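Long-range contact in PKS (Streptomyces albus, PDB 4OQJ), which probably condenses acyl units on carrier proteins as a ketosynthase-bearing part of the polyketide synthase for oxazolomycin: residues T189-H201 and G370-I382. Sequence-based numbering, arbitrary orientation.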
loop_
_atom_site.group_PDB
_atom_site.type_symbol
_atom_site.label_atom_id
_atom_site.label_comp_id
_atom_site.label_asym_id
_atom_site.label_seq_id
_atom_site.Cartn_x
_atom_site.Cartn_y
_atom_site.Cartn_z
ATOM N N THR A 189 -2.656 -0.197 -4.293
ATOM C CA THR A 189 -2.102 1.000 -3.681
ATOM C C THR A 189 -2.445 2.186 -4.571
ATOM O O THR A 189 -2.237 2.149 -5.794
ATOM C CB THR A 189 -0.576 0.875 -3.498
ATOM O OG1 THR A 189 0.063 1.078 -4.745
ATOM C CG2 THR A 189 -0.197 -0.514 -3.003
ATOM N N ASN A 190 -2.984 3.234 -3.968
ATOM C CA ASN A 190 -3.485 4.377 -4.713
ATOM C C ASN A 190 -3.151 5.700 -4.014
ATOM O O ASN A 190 -3.504 5.882 -2.854
ATOM C CB ASN A 190 -4.997 4.248 -4.878
ATOM C CG ASN A 190 -5.380 3.262 -5.949
ATOM O OD1 ASN A 190 -5.697 2.100 -5.669
ATOM N ND2 ASN A 190 -5.337 3.715 -7.197
ATOM N N THR A 191 -2.480 6.601 -4.735
ATOM C CA THR A 191 -2.178 7.945 -4.246
ATOM C C THR A 191 -2.312 8.941 -5.393
ATOM O O THR A 191 -1.535 9.885 -5.509
ATOM C CB THR A 191 -0.746 8.023 -3.651
ATOM O OG1 THR A 191 0.215 7.696 -4.662
ATOM C CG2 THR A 191 -0.590 7.036 -2.489
ATOM N N ALA A 192 -3.295 8.713 -6.248
ATOM C CA ALA A 192 -3.504 9.551 -7.430
ATOM C C ALA A 192 -2.249 9.600 -8.329
ATOM O O ALA A 192 -1.690 8.556 -8.642
ATOM C CB ALA A 192 -3.951 10.965 -7.003
ATOM N N CYS A 193 -1.823 10.784 -8.763
ATOM C CA CYS A 193 -0.785 10.910 -9.800
ATOM C C CYS A 193 0.556 10.290 -9.434
ATOM O O CYS A 193 1.368 10.014 -10.315
ATOM C CB CYS A 193 -0.531 12.394 -10.148
ATOM S SG CYS A 193 -1.922 13.462 -9.923
ATOM N N SER A 194 0.798 10.070 -8.147
ATOM C CA SER A 194 2.057 9.462 -7.703
ATOM C C SER A 194 1.981 7.958 -7.470
ATOM O O SER A 194 2.987 7.330 -7.096
ATOM C CB SER A 194 2.534 10.152 -6.425
ATOM O OG SER A 194 1.537 10.100 -5.425
ATOM N N THR A 195 0.808 7.374 -7.712
ATOM C CA THR A 195 0.580 5.947 -7.477
ATOM C C THR A 195 1.710 5.036 -7.955
ATOM O O THR A 195 2.122 4.133 -7.236
ATOM C CB THR A 195 -0.732 5.483 -8.167
ATOM O OG1 THR A 195 -1.853 6.107 -7.523
ATOM C CG2 THR A 195 -0.881 3.972 -8.115
ATOM N N SER A 196 2.211 5.265 -9.169
ATOM C CA SER A 196 3.227 4.386 -9.736
ATOM C C SER A 196 4.465 4.250 -8.892
ATOM O O SER A 196 4.956 3.137 -8.687
ATOM C CB SER A 196 3.669 4.882 -11.129
ATOM O OG SER A 196 2.680 4.644 -12.103
ATOM N N LEU A 197 5.035 5.376 -8.485
ATOM C CA LEU A 197 6.283 5.338 -7.726
ATOM C C LEU A 197 6.075 4.949 -6.269
ATOM O O LEU A 197 6.957 4.362 -5.660
ATOM C CB LEU A 197 6.989 6.680 -7.825
ATOM C CG LEU A 197 7.362 7.120 -9.250
ATOM C CD1 LEU A 197 8.253 8.365 -9.192
ATOM C CD2 LEU A 197 8.039 5.999 -10.063
ATOM N N VAL A 198 4.911 5.252 -5.708
ATOM C CA VAL A 198 4.562 4.720 -4.390
ATOM C C VAL A 198 4.499 3.188 -4.446
ATOM O O VAL A 198 5.009 2.516 -3.553
ATOM C CB VAL A 198 3.231 5.308 -3.874
ATOM C CG1 VAL A 198 2.812 4.663 -2.555
ATOM C CG2 VAL A 198 3.356 6.827 -3.693
ATOM N N ALA A 199 3.917 2.624 -5.506
ATOM C CA ALA A 199 3.861 1.175 -5.632
ATOM C C ALA A 199 5.282 0.625 -5.709
ATOM O O ALA A 199 5.606 -0.386 -5.072
ATOM C CB ALA A 199 3.056 0.767 -6.855
ATOM N N VAL A 200 6.137 1.305 -6.479
ATOM C CA VAL A 200 7.539 0.913 -6.571
ATOM C C VAL A 200 8.185 0.978 -5.185
ATOM O O VAL A 200 8.912 0.071 -4.781
ATOM C CB VAL A 200 8.311 1.807 -7.575
ATOM C CG1 VAL A 200 9.819 1.618 -7.445
ATOM C CG2 VAL A 200 7.886 1.485 -9.009
ATOM N N HIS A 201 7.922 2.056 -4.453
ATOM C CA HIS A 201 8.487 2.204 -3.116
ATOM C C HIS A 201 8.071 1.051 -2.205
ATOM O O HIS A 201 8.910 0.453 -1.512
ATOM C CB HIS A 201 8.057 3.529 -2.523
ATOM C CG HIS A 201 8.406 3.693 -1.083
ATOM N ND1 HIS A 201 9.656 4.086 -0.664
ATOM C CD2 HIS A 201 7.649 3.559 0.029
ATOM C CE1 HIS A 201 9.655 4.191 0.656
ATOM N NE2 HIS A 201 8.454 3.877 1.102
ATOM N N GLY A 370 1.731 12.891 -22.755
ATOM C CA GLY A 370 0.804 13.485 -21.805
ATOM C C GLY A 370 0.917 12.920 -20.396
ATOM O O GLY A 370 1.839 12.189 -20.064
ATOM N N HIS A 371 -0.071 13.264 -19.586
ATOM C CA HIS A 371 -0.119 12.975 -18.171
ATOM C C HIS A 371 -0.935 11.710 -17.961
ATOM O O HIS A 371 -2.159 11.752 -18.046
ATOM C CB HIS A 371 -0.735 14.178 -17.430
ATOM C CG HIS A 371 -0.640 14.099 -15.941
ATOM N ND1 HIS A 371 -0.526 12.910 -15.259
ATOM C CD2 HIS A 371 -0.642 15.077 -14.996
ATOM C CE1 HIS A 371 -0.463 13.148 -13.960
ATOM N NE2 HIS A 371 -0.534 14.453 -13.774
ATOM N N LEU A 372 -0.260 10.591 -17.682
ATOM C CA LEU A 372 -0.938 9.293 -17.548
ATOM C C LEU A 372 -1.537 9.054 -16.169
ATOM O O LEU A 372 -1.892 7.921 -15.817
ATOM C CB LEU A 372 0.038 8.162 -17.899
ATOM C CG LEU A 372 0.046 7.713 -19.369
ATOM C CD1 LEU A 372 0.114 8.870 -20.290
ATOM C CD2 LEU A 372 1.204 6.770 -19.658
ATOM N N ASP A 373 -1.661 10.117 -15.391
ATOM C CA ASP A 373 -2.434 10.060 -14.154
ATOM C C ASP A 373 -1.858 8.976 -13.217
ATOM O O ASP A 373 -0.693 9.059 -12.850
ATOM C CB ASP A 373 -3.901 9.813 -14.493
ATOM C CG ASP A 373 -4.828 10.099 -13.337
ATOM O OD1 ASP A 373 -5.055 11.290 -13.053
ATOM O OD2 ASP A 373 -5.337 9.131 -12.728
ATOM N N THR A 374 -2.632 7.955 -12.853
ATOM C CA THR A 374 -2.136 6.888 -11.984
ATOM C C THR A 374 -0.853 6.250 -12.521
ATOM O O THR A 374 0.026 5.833 -11.752
ATOM C CB THR A 374 -3.224 5.797 -11.821
ATOM O OG1 THR A 374 -4.508 6.423 -11.702
ATOM C CG2 THR A 374 -2.967 4.930 -10.603
ATOM N N ALA A 375 -0.749 6.185 -13.845
ATOM C CA ALA A 375 0.392 5.554 -14.512
ATOM C C ALA A 375 1.512 6.514 -14.895
ATOM O O ALA A 375 2.443 6.130 -15.606
ATOM C CB ALA A 375 -0.089 4.835 -15.764
ATOM N N ALA A 376 1.423 7.767 -14.469
ATOM C CA ALA A 376 2.389 8.773 -14.925
ATOM C C ALA A 376 3.798 8.398 -14.505
ATOM O O ALA A 376 4.741 8.551 -15.270
ATOM C CB ALA A 376 2.027 10.148 -14.385
ATOM N N GLY A 377 3.930 7.897 -13.280
ATOM C CA GLY A 377 5.218 7.508 -12.758
ATOM C C GLY A 377 5.823 6.330 -13.494
ATOM O O GLY A 377 7.053 6.207 -13.544
HETATM N N MSE A 378 4.988 5.452 -14.046
HETATM C CA MSE A 378 5.508 4.335 -14.853
HETATM C C MSE A 378 6.110 4.866 -16.149
HETATM O O MSE A 378 7.180 4.443 -16.568
HETATM C CB MSE A 378 4.409 3.311 -15.193
HETATM C CG MSE A 378 4.125 2.249 -14.125
HETATM SE SE MSE A 378 5.688 1.146 -13.704
HETATM C CE MSE A 378 5.825 1.981 -12.052
ATOM N N ALA A 379 5.421 5.799 -16.788
ATOM C CA ALA A 379 5.937 6.374 -18.018
ATOM C C ALA A 379 7.277 7.077 -17.732
ATOM O O ALA A 379 8.234 6.950 -18.499
ATOM C CB ALA A 379 4.925 7.340 -18.625
ATOM N N GLY A 380 7.366 7.760 -16.600
ATOM C CA GLY A 380 8.592 8.464 -16.225
ATOM C C GLY A 380 9.745 7.523 -15.853
ATOM O O GLY A 380 10.881 7.725 -16.271
ATOM N N LEU A 381 9.450 6.496 -15.057
ATOM C CA LEU A 381 10.471 5.553 -14.610
ATOM C C LEU A 381 10.976 4.704 -15.773
ATOM O O LEU A 381 12.189 4.514 -15.934
ATOM C CB LEU A 381 9.922 4.659 -13.493
ATOM C CG LEU A 381 10.847 3.562 -12.940
ATOM C CD1 LEU A 381 12.182 4.126 -12.471
ATOM C CD2 LEU A 381 10.154 2.835 -11.803
ATOM N N ILE A 382 10.056 4.214 -16.601
ATOM C CA ILE A 382 10.446 3.358 -17.705
ATOM C C ILE A 382 11.235 4.155 -18.736
ATOM O O ILE A 382 12.189 3.630 -19.267
ATOM C CB ILE A 382 9.233 2.648 -18.342
ATOM C CG1 ILE A 382 8.722 1.586 -17.362
ATOM C CG2 ILE A 382 9.634 1.959 -19.657
ATOM C CD1 ILE A 382 7.414 0.922 -17.746
HETATM O O HOH W 1 2.043 7.681 -11.057
#
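S196 turns OG beside its own backbone N (chi1 -73°), and from there OG reaches T374 O. H371 holds CG anti to its backbone N (chi1 -171°), which carries the ring edge to C193.

S196 OG donates to T374 O at 2.9 Å, in the carbonyl plane and on a lone pair. A buried water reinforces this joint. It donates to T374 O and accepts from S196 N and G377 N, so one molecule ties together the starts of both helices. S196 CB lies 3.5 Å from G377 CA. The glycine has no side chain, and the two helices come close here: the axes of 195-201 and 376-382 approach to 7.6 Å and are inclined at 70°. Farther along, L197 CD2 comes within 3.6 Å of G377 O, and V200 CG2 touches M378 CE at 3.7 Å and L381 CD2.

At the other end, T374 CG2 lies against T195 CB. T195 is fixed in turn by T195 OG1, which donates to A192 O and accepts from T191 N.

C193 CB sits in the plane of the H371 ring, 3.9 Å from H371 CE1. D373 N donates to H371 ND1 at 3.0 Å and helps set the ring's rotation. H371 NE2 hydrogen-bonds to a bound glycerol, probably from the crystallisation liquor. N190 continues the sheet into the second subunit.

The TACSTS sequence with C193 just before a helix, facing the histidine of the GHLDTAAG segment that leads into helix 376-390, is characteristic of the ketosynthase active site in the thiolase fold. By family resemblance, C193 is probably the acyl-accepting nucleophile and H371 one of its two histidine partners.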